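PDB 1SFS: hypothetical protein from Geobacillus stearothermophilus, which is of unknown function but may be a bacterial lysozyme, cutting cell-wall polysaccharide. Local coordinates for residues Ala35-Asp40 with Trp56-Ser61; Val96-Gly101 with Ile138-Glu143; Asn120-Ala125 with Gln180-Ser185; Asn211-Gln216 with Asp232-Asp237. All blocks are in the same frame, centred on the assembly; numbering follows the deposited sequence. Where two conformers were deposited one is given.

Contact 1. Residues Ala35-Asp40 with Trp56-Ser61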
loop_
_atom_site.group_PDB
_atom_site.type_symbol
_atom_site.label_atom_id
_atom_site.label_comp_id
_atom_site.label_asym_id
_atom_site.label_seq_id
_atom_site.Cartn_x
_atom_site.Cartn_y
_atom_site.Cartn_z
ATOM N N ALA A 35 -4.058 -1.363 10.821
ATOM C CA ALA A 35 -5.147 -0.417 10.875
ATOM C C ALA A 35 -4.949 0.643 11.956
ATOM O O ALA A 35 -5.324 1.781 11.802
ATOM C CB ALA A 35 -6.439 -1.152 11.117
ATOM N N GLN A 36 -4.347 0.233 13.074
ATOM C CA GLN A 36 -4.189 1.137 14.218
ATOM C C GLN A 36 -2.829 1.834 14.175
ATOM O O GLN A 36 -1.868 1.438 13.527
ATOM C CB GLN A 36 -4.528 0.403 15.519
ATOM C CG GLN A 36 -3.412 -0.483 15.907
ATOM C CD GLN A 36 -3.867 -1.400 17.059
ATOM O OE1 GLN A 36 -4.582 -2.366 16.911
ATOM N NE2 GLN A 36 -3.376 -1.135 18.272
ATOM N N VAL A 37 -2.779 2.941 14.932
ATOM C CA VAL A 37 -1.590 3.751 15.128
ATOM C C VAL A 37 -0.417 2.933 15.669
ATOM O O VAL A 37 -0.593 2.103 16.598
ATOM C CB VAL A 37 -1.909 4.902 16.102
ATOM C CG1 VAL A 37 -0.690 5.656 16.624
ATOM C CG2 VAL A 37 -2.915 5.822 15.454
ATOM N N VAL A 38 0.755 3.255 15.156
ATOM C CA VAL A 38 1.982 2.675 15.693
ATOM C C VAL A 38 2.355 3.449 16.941
ATOM O O VAL A 38 3.020 4.467 16.857
ATOM C CB VAL A 38 3.109 2.713 14.682
ATOM C CG1 VAL A 38 4.300 1.917 15.216
ATOM C CG2 VAL A 38 2.694 2.133 13.347
ATOM N N THR A 39 1.992 2.969 18.081
ATOM C CA THR A 39 2.505 3.434 19.361
ATOM C C THR A 39 3.801 2.724 19.633
ATOM O O THR A 39 4.151 1.711 19.011
ATOM C CB THR A 39 1.467 3.104 20.455
ATOM O OG1 THR A 39 1.366 1.686 20.491
ATOM C CG2 THR A 39 0.145 3.828 20.234
ATOM N N ASP A 40 4.541 3.209 20.629
ATOM C CA ASP A 40 5.746 2.478 21.029
ATOM C C ASP A 40 5.413 1.076 21.460
ATOM O O ASP A 40 6.132 0.126 21.155
ATOM C CB ASP A 40 6.529 3.159 22.142
ATOM C CG ASP A 40 7.869 2.421 22.394
ATOM O OD1 ASP A 40 8.749 2.369 21.515
ATOM O OD2 ASP A 40 8.102 1.891 23.511
ATOM N N TRP A 56 6.264 0.064 7.400
ATOM C CA TRP A 56 5.018 -0.128 8.155
ATOM C C TRP A 56 3.905 0.539 7.378
ATOM O O TRP A 56 3.886 1.775 7.236
ATOM C CB TRP A 56 5.171 0.411 9.565
ATOM C CG TRP A 56 4.149 -0.130 10.547
ATOM C CD1 TRP A 56 2.796 -0.167 10.415
ATOM C CD2 TRP A 56 4.436 -0.712 11.828
ATOM N NE1 TRP A 56 2.231 -0.760 11.510
ATOM C CE2 TRP A 56 3.203 -1.086 12.385
ATOM C CE3 TRP A 56 5.605 -0.977 12.527
ATOM C CZ2 TRP A 56 3.132 -1.692 13.643
ATOM C CZ3 TRP A 56 5.527 -1.574 13.772
ATOM C CH2 TRP A 56 4.296 -1.920 14.309
ATOM N N GLY A 57 2.971 -0.234 6.851
ATOM C CA GLY A 57 1.823 0.280 6.129
ATOM C C GLY A 57 0.815 0.910 7.099
ATOM O O GLY A 57 0.437 0.296 8.084
ATOM N N ARG A 58 0.422 2.122 6.779
ATOM C CA ARG A 58 -0.477 2.903 7.603
ATOM C C ARG A 58 -1.375 3.746 6.733
ATOM O O ARG A 58 -1.060 4.076 5.592
ATOM C CB ARG A 58 0.323 3.819 8.538
ATOM C CG ARG A 58 1.032 3.078 9.660
ATOM C CD ARG A 58 0.048 2.475 10.693
ATOM N NE ARG A 58 -0.644 3.573 11.357
ATOM C CZ ARG A 58 -1.897 3.921 11.214
ATOM N NH1 ARG A 58 -2.773 3.154 10.533
ATOM N NH2 ARG A 58 -2.305 5.044 11.768
ATOM N N TYR A 59 -2.519 4.129 7.292
ATOM C CA TYR A 59 -3.588 4.788 6.537
ATOM C C TYR A 59 -3.509 6.280 6.626
ATOM O O TYR A 59 -3.303 6.886 7.682
ATOM C CB TYR A 59 -4.964 4.244 7.026
ATOM C CG TYR A 59 -5.055 2.803 6.708
ATOM C CD1 TYR A 59 -4.552 1.826 7.563
ATOM C CD2 TYR A 59 -5.532 2.359 5.474
ATOM C CE1 TYR A 59 -4.588 0.487 7.235
ATOM C CE2 TYR A 59 -5.592 1.041 5.134
ATOM C CZ TYR A 59 -5.126 0.085 6.003
ATOM O OH TYR A 59 -5.124 -1.246 5.699
ATOM N N LEU A 60 -3.748 6.950 5.495
ATOM C CA LEU A 60 -3.708 8.397 5.374
ATOM C C LEU A 60 -4.851 9.099 6.096
ATOM O O LEU A 60 -4.680 10.289 6.432
ATOM C CB LEU A 60 -3.702 8.801 3.916
ATOM C CG LEU A 60 -2.385 8.546 3.177
ATOM C CD1 LEU A 60 -2.584 8.676 1.679
ATOM C CD2 LEU A 60 -1.283 9.497 3.603
ATOM N N SER A 61 -5.969 8.431 6.262
ATOM C CA SER A 61 -7.137 9.071 6.890
ATOM C C SER A 61 -7.912 8.030 7.685
ATOM O O SER A 61 -7.733 6.796 7.593
ATOM C CB SER A 61 -7.953 9.792 5.845
ATOM O OG SER A 61 -8.528 8.879 4.943
#

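Contact 2. Residues Val96-Gly101 with Ile138-Glu143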
loop_
_atom_site.group_PDB
_atom_site.type_symbol
_atom_site.label_atom_id
_atom_site.label_comp_id
_atom_site.label_asym_id
_atom_site.label_seq_id
_atom_site.Cartn_x
_atom_site.Cartn_y
_atom_site.Cartn_z
ATOM N N VAL A 96 -14.419 2.596 -9.588
ATOM C CA VAL A 96 -15.008 2.743 -10.899
ATOM C C VAL A 96 -15.092 4.227 -11.249
ATOM O O VAL A 96 -15.491 5.084 -10.463
ATOM C CB VAL A 96 -16.376 2.048 -10.975
ATOM C CG1 VAL A 96 -17.133 2.403 -12.247
ATOM C CG2 VAL A 96 -16.165 0.544 -10.844
ATOM N N GLY A 97 -14.716 4.542 -12.497
ATOM C CA GLY A 97 -14.913 5.843 -13.064
ATOM C C GLY A 97 -13.723 6.770 -12.977
ATOM O O GLY A 97 -13.047 6.877 -11.939
ATOM N N TYR A 98 -13.421 7.489 -14.076
ATOM C CA TYR A 98 -12.285 8.406 -14.104
ATOM C C TYR A 98 -12.463 9.502 -13.073
ATOM O O TYR A 98 -11.550 9.770 -12.293
ATOM C CB TYR A 98 -12.160 8.997 -15.519
ATOM C CG TYR A 98 -10.853 9.719 -15.691
ATOM C CD1 TYR A 98 -9.714 9.040 -16.173
ATOM C CD2 TYR A 98 -10.679 11.055 -15.343
ATOM C CE1 TYR A 98 -8.475 9.678 -16.313
ATOM C CE2 TYR A 98 -9.478 11.690 -15.470
ATOM C CZ TYR A 98 -8.378 11.009 -15.962
ATOM O OH TYR A 98 -7.160 11.656 -16.102
ATOM N N ALA A 99 -13.619 10.143 -13.035
ATOM C CA ALA A 99 -13.824 11.255 -12.098
ATOM C C ALA A 99 -13.654 10.821 -10.658
ATOM O O ALA A 99 -13.086 11.505 -9.834
ATOM C CB ALA A 99 -15.214 11.854 -12.296
ATOM N N ASN A 100 -14.142 9.614 -10.339
ATOM C CA ASN A 100 -13.998 9.083 -9.008
ATOM C C ASN A 100 -12.511 8.812 -8.665
ATOM O O ASN A 100 -12.073 9.072 -7.530
ATOM C CB ASN A 100 -14.844 7.818 -8.811
ATOM C CG ASN A 100 -16.310 8.098 -8.788
ATOM O OD1 ASN A 100 -16.708 9.089 -8.156
ATOM N ND2 ASN A 100 -17.102 7.316 -9.477
ATOM N N GLY A 101 -11.764 8.296 -9.618
ATOM C CA GLY A 101 -10.343 8.104 -9.383
ATOM C C GLY A 101 -9.610 9.395 -9.199
ATOM O O GLY A 101 -8.664 9.456 -8.399
ATOM N N ILE A 138 -8.284 3.463 -12.544
ATOM C CA ILE A 138 -6.841 3.257 -12.435
ATOM C C ILE A 138 -6.099 4.325 -13.218
ATOM O O ILE A 138 -5.114 4.902 -12.721
ATOM C CB ILE A 138 -6.454 1.856 -12.854
ATOM C CG1 ILE A 138 -7.033 0.821 -11.911
ATOM C CG2 ILE A 138 -4.935 1.716 -12.959
ATOM C CD1 ILE A 138 -6.782 -0.612 -12.248
ATOM N N ALA A 139 -6.530 4.608 -14.437
ATOM C CA ALA A 139 -5.931 5.677 -15.216
ATOM C C ALA A 139 -5.972 6.992 -14.470
ATOM O O ALA A 139 -4.970 7.718 -14.450
ATOM C CB ALA A 139 -6.665 5.824 -16.563
ATOM N N ALA A 140 -7.126 7.342 -13.892
ATOM C CA ALA A 140 -7.227 8.609 -13.181
ATOM C C ALA A 140 -6.315 8.650 -11.977
ATOM O O ALA A 140 -5.735 9.700 -11.667
ATOM C CB ALA A 140 -8.679 8.842 -12.753
ATOM N N TRP A 141 -6.228 7.561 -11.238
ATOM C CA TRP A 141 -5.313 7.526 -10.074
ATOM C C TRP A 141 -3.913 7.850 -10.492
ATOM O O TRP A 141 -3.226 8.709 -9.934
ATOM C CB TRP A 141 -5.493 6.158 -9.398
ATOM C CG TRP A 141 -4.558 5.951 -8.218
ATOM C CD1 TRP A 141 -3.432 5.228 -8.223
ATOM C CD2 TRP A 141 -4.742 6.442 -6.891
ATOM N NE1 TRP A 141 -2.832 5.260 -6.973
ATOM C CE2 TRP A 141 -3.623 5.978 -6.152
ATOM C CE3 TRP A 141 -5.721 7.193 -6.244
ATOM C CZ2 TRP A 141 -3.473 6.291 -4.797
ATOM C CZ3 TRP A 141 -5.547 7.471 -4.907
ATOM C CH2 TRP A 141 -4.435 7.015 -4.208
ATOM N N VAL A 142 -3.441 7.140 -11.534
ATOM C CA VAL A 142 -2.092 7.346 -12.034
ATOM C C VAL A 142 -1.898 8.743 -12.583
ATOM O O VAL A 142 -0.928 9.455 -12.254
ATOM C CB VAL A 142 -1.793 6.272 -13.103
ATOM C CG1 VAL A 142 -0.514 6.576 -13.865
ATOM C CG2 VAL A 142 -1.720 4.900 -12.447
ATOM N N GLU A 143 -2.768 9.224 -13.480
ATOM C CA GLU A 143 -2.558 10.488 -14.194
ATOM C C GLU A 143 -2.711 11.655 -13.250
ATOM O O GLU A 143 -2.014 12.688 -13.396
ATOM C CB GLU A 143 -3.495 10.630 -15.391
ATOM C CG GLU A 143 -3.344 9.619 -16.498
ATOM C CD GLU A 143 -4.347 9.777 -17.632
ATOM O OE1 GLU A 143 -5.026 8.800 -17.912
ATOM O OE2 GLU A 143 -4.261 10.881 -18.282
#

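Contact 3. Residues Asn120-Ala125 with Gln180-Ser185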
loop_
_atom_site.group_PDB
_atom_site.type_symbol
_atom_site.label_atom_id
_atom_site.label_comp_id
_atom_site.label_asym_id
_atom_site.label_seq_id
_atom_site.Cartn_x
_atom_site.Cartn_y
_atom_site.Cartn_z
ATOM N N ASN A 120 7.917 12.593 -4.500
ATOM C CA ASN A 120 8.447 11.402 -5.122
ATOM C C ASN A 120 8.404 10.215 -4.158
ATOM O O ASN A 120 9.288 9.361 -4.108
ATOM C CB ASN A 120 9.849 11.599 -5.726
ATOM C CG ASN A 120 9.901 12.740 -6.717
ATOM O OD1 ASN A 120 9.050 12.939 -7.587
ATOM N ND2 ASN A 120 10.947 13.531 -6.601
ATOM N N LYS A 121 7.335 10.143 -3.405
ATOM C CA LYS A 121 6.955 9.043 -2.525
ATOM C C LYS A 121 5.663 8.416 -3.011
ATOM O O LYS A 121 4.799 9.098 -3.572
ATOM C CB LYS A 121 6.839 9.508 -1.102
ATOM C CG LYS A 121 8.066 10.136 -0.491
ATOM C CD LYS A 121 9.253 9.216 -0.443
ATOM C CE LYS A 121 10.449 9.911 0.206
ATOM N NZ LYS A 121 11.625 8.983 0.128
ATOM N N LEU A 122 5.536 7.107 -2.813
ATOM C CA LEU A 122 4.337 6.361 -3.163
ATOM C C LEU A 122 3.171 6.613 -2.235
ATOM O O LEU A 122 3.344 6.678 -1.009
ATOM C CB LEU A 122 4.662 4.867 -3.122
ATOM C CG LEU A 122 5.408 4.326 -4.335
ATOM C CD1 LEU A 122 6.157 3.066 -4.017
ATOM C CD2 LEU A 122 4.437 4.102 -5.486
ATOM N N LEU A 123 1.980 6.666 -2.805
ATOM C CA LEU A 123 0.703 6.618 -2.087
ATOM C C LEU A 123 -0.086 5.439 -2.639
ATOM O O LEU A 123 -0.317 5.408 -3.865
ATOM C CB LEU A 123 -0.102 7.899 -2.230
ATOM C CG LEU A 123 0.613 9.202 -1.900
ATOM C CD1 LEU A 123 -0.276 10.382 -2.176
ATOM C CD2 LEU A 123 1.122 9.244 -0.463
ATOM N N PHE A 124 -0.470 4.491 -1.821
ATOM C CA PHE A 124 -1.161 3.281 -2.294
ATOM C C PHE A 124 -2.647 3.380 -2.154
ATOM O O PHE A 124 -3.173 3.571 -1.062
ATOM C CB PHE A 124 -0.678 2.055 -1.534
ATOM C CG PHE A 124 0.680 1.569 -1.988
ATOM C CD1 PHE A 124 0.778 0.539 -2.904
ATOM C CD2 PHE A 124 1.858 2.158 -1.534
ATOM C CE1 PHE A 124 2.005 0.123 -3.388
ATOM C CE2 PHE A 124 3.084 1.736 -2.021
ATOM C CZ PHE A 124 3.155 0.721 -2.928
ATOM N N ALA A 125 -3.382 3.132 -3.227
ATOM C CA ALA A 125 -4.834 2.992 -3.190
ATOM C C ALA A 125 -5.214 1.613 -2.719
ATOM O O ALA A 125 -4.760 0.623 -3.271
ATOM C CB ALA A 125 -5.399 3.226 -4.577
ATOM N N GLN A 180 4.723 3.883 -14.163
ATOM C CA GLN A 180 4.584 4.679 -12.933
ATOM C C GLN A 180 4.039 3.887 -11.784
ATOM O O GLN A 180 4.441 4.103 -10.635
ATOM C CB GLN A 180 3.682 5.905 -13.173
ATOM C CG GLN A 180 4.176 6.874 -14.276
ATOM C CD GLN A 180 5.528 7.466 -14.085
ATOM O OE1 GLN A 180 5.876 7.756 -12.953
ATOM N NE2 GLN A 180 6.250 7.705 -15.152
ATOM N N ALA A 181 3.035 3.042 -11.976
ATOM C CA ALA A 181 2.386 2.387 -10.851
ATOM C C ALA A 181 3.270 1.323 -10.232
ATOM O O ALA A 181 3.994 0.589 -10.916
ATOM C CB ALA A 181 1.063 1.762 -11.247
ATOM N N VAL A 182 3.156 1.192 -8.917
ATOM C CA VAL A 182 3.742 0.113 -8.145
ATOM C C VAL A 182 2.627 -0.666 -7.480
ATOM O O VAL A 182 1.743 -0.060 -6.871
ATOM C CB VAL A 182 4.753 0.649 -7.122
ATOM C CG1 VAL A 182 5.286 -0.449 -6.243
ATOM C CG2 VAL A 182 5.872 1.382 -7.830
ATOM N N ILE A 183 2.659 -1.989 -7.614
ATOM C CA ILE A 183 1.652 -2.846 -7.028
ATOM C C ILE A 183 2.162 -3.484 -5.728
ATOM O O ILE A 183 3.275 -3.990 -5.660
ATOM C CB ILE A 183 1.184 -3.930 -8.030
ATOM C CG1 ILE A 183 0.483 -3.273 -9.228
ATOM C CG2 ILE A 183 0.282 -4.960 -7.376
ATOM C CD1 ILE A 183 0.082 -4.242 -10.319
ATOM N N TRP A 184 1.277 -3.432 -4.743
ATOM C CA TRP A 184 1.347 -4.179 -3.502
ATOM C C TRP A 184 0.304 -5.284 -3.627
ATOM O O TRP A 184 -0.893 -5.013 -3.597
ATOM C CB TRP A 184 1.066 -3.230 -2.330
ATOM C CG TRP A 184 1.080 -3.832 -0.958
ATOM C CD1 TRP A 184 1.338 -5.105 -0.556
ATOM C CD2 TRP A 184 0.787 -3.083 0.213
ATOM N NE1 TRP A 184 1.246 -5.193 0.814
ATOM C CE2 TRP A 184 0.899 -3.983 1.311
ATOM C CE3 TRP A 184 0.449 -1.755 0.432
ATOM C CZ2 TRP A 184 0.672 -3.574 2.627
ATOM C CZ3 TRP A 184 0.220 -1.370 1.725
ATOM C CH2 TRP A 184 0.335 -2.276 2.796
ATOM N N SER A 185 0.771 -6.514 -3.832
ATOM C CA SER A 185 -0.118 -7.625 -4.086
ATOM C C SER A 185 -0.550 -8.300 -2.806
ATOM O O SER A 185 0.287 -8.603 -1.942
ATOM C CB SER A 185 0.617 -8.642 -4.968
ATOM O OG SER A 185 -0.240 -9.738 -5.181
#

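Contact 4. Residues Asn211-Gln216 with Asp232-Asp237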
loop_
_atom_site.group_PDB
_atom_site.type_symbol
_atom_site.label_atom_id
_atom_site.label_comp_id
_atom_site.label_asym_id
_atom_site.label_seq_id
_atom_site.Cartn_x
_atom_site.Cartn_y
_atom_site.Cartn_z
ATOM N N ASN A 211 5.194 -3.407 -11.807
ATOM C CA ASN A 211 6.206 -3.300 -10.766
ATOM C C ASN A 211 5.598 -3.852 -9.469
ATOM O O ASN A 211 5.022 -3.091 -8.690
ATOM C CB ASN A 211 6.622 -1.851 -10.573
ATOM C CG ASN A 211 7.162 -1.204 -11.798
ATOM O OD1 ASN A 211 8.087 -1.711 -12.391
ATOM N ND2 ASN A 211 6.535 -0.102 -12.220
ATOM N N VAL A 212 5.680 -5.143 -9.251
ATOM C CA VAL A 212 5.063 -5.771 -8.075
ATOM C C VAL A 212 6.120 -5.824 -6.981
ATOM O O VAL A 212 6.919 -6.763 -6.881
ATOM C CB VAL A 212 4.443 -7.141 -8.370
ATOM C CG1 VAL A 212 3.755 -7.637 -7.132
ATOM C CG2 VAL A 212 3.520 -7.081 -9.551
ATOM N N TRP A 213 6.184 -4.762 -6.191
ATOM C CA TRP A 213 7.256 -4.517 -5.256
ATOM C C TRP A 213 6.905 -4.734 -3.814
ATOM O O TRP A 213 7.765 -4.588 -2.958
ATOM C CB TRP A 213 7.831 -3.104 -5.425
ATOM C CG TRP A 213 8.553 -2.882 -6.721
ATOM C CD1 TRP A 213 8.817 -3.763 -7.715
ATOM C CD2 TRP A 213 9.094 -1.600 -7.106
ATOM N NE1 TRP A 213 9.527 -3.096 -8.726
ATOM C CE2 TRP A 213 9.690 -1.786 -8.370
ATOM C CE3 TRP A 213 9.109 -0.344 -6.482
ATOM C CZ2 TRP A 213 10.305 -0.736 -9.035
ATOM C CZ3 TRP A 213 9.730 0.707 -7.149
ATOM C CH2 TRP A 213 10.288 0.460 -8.371
ATOM N N VAL A 214 5.668 -5.046 -3.499
ATOM C CA VAL A 214 5.238 -5.355 -2.144
ATOM C C VAL A 214 4.326 -6.558 -2.199
ATOM O O VAL A 214 3.552 -6.696 -3.149
ATOM C CB VAL A 214 4.537 -4.181 -1.421
ATOM C CG1 VAL A 214 4.762 -4.277 0.080
ATOM C CG2 VAL A 214 4.944 -2.824 -1.977
ATOM N N TRP A 215 4.342 -7.392 -1.163
ATOM C CA TRP A 215 3.547 -8.591 -1.089
ATOM C C TRP A 215 3.026 -8.748 0.344
ATOM O O TRP A 215 3.842 -8.947 1.270
ATOM C CB TRP A 215 4.398 -9.806 -1.459
ATOM C CG TRP A 215 3.682 -11.104 -1.373
ATOM C CD1 TRP A 215 2.367 -11.376 -1.551
ATOM C CD2 TRP A 215 4.274 -12.375 -1.067
ATOM N NE1 TRP A 215 2.114 -12.700 -1.381
ATOM C CE2 TRP A 215 3.277 -13.339 -1.072
ATOM C CE3 TRP A 215 5.585 -12.760 -0.762
ATOM C CZ2 TRP A 215 3.532 -14.686 -0.797
ATOM C CZ3 TRP A 215 5.851 -14.091 -0.483
ATOM C CH2 TRP A 215 4.829 -15.026 -0.506
ATOM N N GLN A 216 1.733 -8.705 0.543
ATOM C CA GLN A 216 1.115 -9.018 1.839
ATOM C C GLN A 216 0.930 -10.541 1.867
ATOM O O GLN A 216 -0.006 -11.058 1.262
ATOM C CB GLN A 216 -0.167 -8.273 2.038
ATOM C CG GLN A 216 -0.654 -8.341 3.482
ATOM C CD GLN A 216 -1.974 -7.652 3.590
ATOM O OE1 GLN A 216 -2.945 -8.142 2.982
ATOM N NE2 GLN A 216 -2.018 -6.540 4.294
ATOM N N ASP A 232 10.344 -5.811 -2.497
ATOM C CA ASP A 232 11.503 -5.581 -3.306
ATOM C C ASP A 232 12.217 -4.342 -2.760
ATOM O O ASP A 232 11.577 -3.340 -2.437
ATOM C CB ASP A 232 11.029 -5.345 -4.739
ATOM C CG ASP A 232 12.120 -5.222 -5.803
ATOM O OD1 ASP A 232 12.906 -4.273 -5.704
ATOM O OD2 ASP A 232 12.151 -6.050 -6.707
ATOM N N ARG A 233 13.551 -4.389 -2.620
ATOM C CA ARG A 233 14.264 -3.252 -1.984
ATOM C C ARG A 233 14.086 -1.945 -2.729
ATOM O O ARG A 233 14.237 -0.856 -2.159
ATOM C CB ARG A 233 15.746 -3.622 -1.807
ATOM C CG ARG A 233 16.457 -2.844 -0.708
ATOM C CD ARG A 233 17.894 -3.276 -0.426
ATOM N NE ARG A 233 18.084 -3.738 0.960
ATOM C CZ ARG A 233 18.516 -4.926 1.373
ATOM N NH1 ARG A 233 18.867 -5.930 0.570
ATOM N NH2 ARG A 233 18.612 -5.173 2.669
ATOM N N ARG A 234 13.689 -1.969 -4.150
ATOM C CA ARG A 234 13.418 -0.715 -4.834
ATOM C C ARG A 234 12.329 0.083 -4.142
ATOM O O ARG A 234 12.260 1.319 -4.245
ATOM C CB ARG A 234 13.081 -0.971 -6.334
ATOM C CG ARG A 234 14.318 -1.378 -7.139
ATOM C CD ARG A 234 13.919 -1.828 -8.537
ATOM N NE ARG A 234 13.286 -3.135 -8.486
ATOM C CZ ARG A 234 12.995 -3.900 -9.513
ATOM N NH1 ARG A 234 13.288 -3.500 -10.753
ATOM N NH2 ARG A 234 12.417 -5.080 -9.403
ATOM N N LEU A 235 11.455 -0.608 -3.385
ATOM C CA LEU A 235 10.371 0.112 -2.726
ATOM C C LEU A 235 10.886 1.200 -1.827
ATOM O O LEU A 235 10.268 2.270 -1.688
ATOM C CB LEU A 235 9.535 -0.879 -1.949
ATOM C CG LEU A 235 8.339 -0.295 -1.209
ATOM C CD1 LEU A 235 7.252 0.117 -2.179
ATOM C CD2 LEU A 235 7.805 -1.307 -0.180
ATOM N N LEU A 236 11.981 0.937 -1.117
ATOM C CA LEU A 236 12.294 1.771 0.048
ATOM C C LEU A 236 12.612 3.193 -0.295
ATOM O O LEU A 236 12.277 4.091 0.470
ATOM C CB LEU A 236 13.424 1.117 0.825
ATOM C CG LEU A 236 13.160 -0.228 1.493
ATOM C CD1 LEU A 236 14.420 -0.726 2.188
ATOM C CD2 LEU A 236 11.931 -0.119 2.392
ATOM N N ASP A 237 13.204 3.438 -1.441
ATOM C CA ASP A 237 13.505 4.809 -1.869
ATOM C C ASP A 237 12.278 5.622 -2.176
ATOM O O ASP A 237 12.400 6.837 -2.325
ATOM C CB ASP A 237 14.401 4.777 -3.120
ATOM C CG ASP A 237 15.847 4.638 -2.677
ATOM O OD1 ASP A 237 16.114 4.645 -1.469
ATOM O OD2 ASP A 237 16.681 4.511 -3.592
HETATM O O HOH W 1 9.752 -7.669 -7.953
#

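Contact 1. Residues Ala35-Asp40 with Trp56-Ser61
Arg58 and Val38 touch where the segment Ala35-Asp40 passes beside Trp56-Ser61, and the arginine illustrates how a buried cation can be wrapped by backbone as much as by side chains. From CB the chain turns to CG, 4.2 Å from Val38 CG2, and then folds back twice (chi2 -68°, chi3 -65°), which brings CD up against both that methyl and Gln36 O, 3.6 Å from the latter. The carbonyl oxygen Gln36 O stands over one face of the guanidinium, so its closeness to NE is not a hydrogen bond; NE instead makes a salt bridge to Glu74. At the tip, NH2 lies 3.8 Å from Val37 CG2 and bonds to the carbonyl of Glu68, while NH1 bonds to that of Ser34. Next to the arginine, Val38 CG2 sits over the five-membered ring of Trp56, 3.4 Å from its centroid in a CH-pi contact, and Val38 CG1 lies 3.9 Å from Trp56 CH2. The indole NE1 is held by Ser34. The loop thus lies against strand 55-59, with helix 40-49 packed on Trp56 and helix 72-80 supplying Glu74 and the Ile78 side chain that meets Val38.

Contact 2. Residues Val96-Gly101 with Ile138-Glu143
Ala139 O accepts a 2.8 Å backbone bond from Glu143 N, and these two residues, one helical turn apart, flank the spot where the Tyr98 ring lies on helix 135-145. Helices can come this close where small residues meet, and here Ala140 and Gly101 provide them. Tyr98 CG is anti to its own backbone N (chi1 -168°), a setting that lays the ring over Ala140: the methyl CB stands 3.5 Å from the ring centroid, almost on the ring normal, in a CH-pi contact. That methyl is also only 3.1 Å from Tyr98 O. Farther along the ring, CE1 reaches Ala139 CB at 4.3 Å, and the Glu143 carboxylate comes to the ring edge, with OE1 near its plane. Replacing Tyr98 by alanine would probably strip the cover from the Ala140 methyl and open a gap beside Glu143. Gly101 and Ala140 have CA atoms 4.9 Å apart, and a side-chain carbon on Gly101 would collide with Ala140 CB. Trp141 turns a ring edge to Gly101 O. Two successive helices packed side by side, joined through strand 122-126, are typical of the beta/alpha architecture expected of a glycoside hydrolase-like domain.

Contact 3. Residues Asn120-Ala125 with Gln180-Ser185
Phe124 and Trp184 meet at nearly a right angle, a T-shaped pair in which the indole presents its edge to the phenyl face. The planes are 88° apart, and 5.7 Å separates the centroid of the Phe124 ring from that of the six-membered ring of Trp184. The approach is off-centre: Trp184 CE3 stands over the rim of the phenyl face, while Trp184 CB presses against Phe124 CE1 at 3.6 Å. With CG anti to the backbone N (chi1 179°) and chi2 near zero, the tryptophan turns CE3 to the phenylalanine; its NE1 is hydrogen-bonded to Asn229. Beyond the pair, Phe124 leans obliquely across Val182, CZ lying 4.1 Å from CG1, and Phe124 CE1 is 3.5 Å from the carbonyl Val182 O. Leu122 crosses Val182 about perpendicularly, its CD2 resting 3.8 Å from Val182 CB. With an alanine in place of Phe124 the phenyl face is gone, which would probably leave the Trp184 edge without its partner and open a gap against Val182. The strand segments 122-125 and 182-185 are not neighbours, for strand 151-156 runs between them; their axes approach to 8.4 Å with a 50° angle between directions. Side chains from such second-neighbour strands, meeting inside a curled, largely parallel sheet, are typical of a beta/alpha-barrel core, consistent with the glycoside hydrolase-like family.

Contact 4. Residues Asn211-Gln216 with Asp232-Asp237
Trp213 is sandwiched: Asn211 CB, two residues back in the chain, covers one face of the indole, and Arg234 lies on the opposite face. Arg234 CB sits 3.7 Å from the centroid of the six-membered ring, close to the ring normal, in a CH-pi contact. Farther out, the bend at chi3 (-73°) carries the guanidinium back over the indole, tilted 25° from the ring plane, with NH2 3.6 Å from Trp213 NE1. The other main partner of this flat cation lies at its edge: Asp232 is gripped side-on in the guanidinium plane, NE bonding OD1 at 3.0 Å and NH2 making the salt bridge to OD2 at 2.9 Å. Both nitrogens approach from above the carboxylate plane, whereas the Arg234 backbone N takes the anti lone pair of OD1, closing an Asx turn. The segments are also joined through the backbone, Asp232 N donating to Trp213 O over 2.9 Å, and by a water that donates to both Val212 O and Asp232 OD2. Next along the strand, Val214 CG2 packs 3.7 Å from Leu235 CD2. Arg234 is modelled in two conformers, and this grip describes one of them. With two N-H groups on OD1 and a guanidinium alongside, Asp232 is likely to stay ionised, its charge balanced at the place where the chain leaves strand 227-231.

Contacts 1, 3 and 4 all reach one curled sheet, whose strands follow each other across it in chain order, whereas contact 2 joins two of the helices outside it. Contact 1 closes before the others open; contacts 2 and 3 interleave, since strand 122-126 lies between helices 98-114 and 135-145, and contact 4 comes last. Contacts 3 and 4 have centres about 9 Å apart and share the neighbouring strands 182-185 and 211-218. Trp141 of contact 2 packs on the backbone of Leu123 and Ala125, tying the helical layer to the core, while contact 1 lies about 25 Å from contact 2, centre to centre. Interior, outer layer and strand ends are thus each represented within one compact domain.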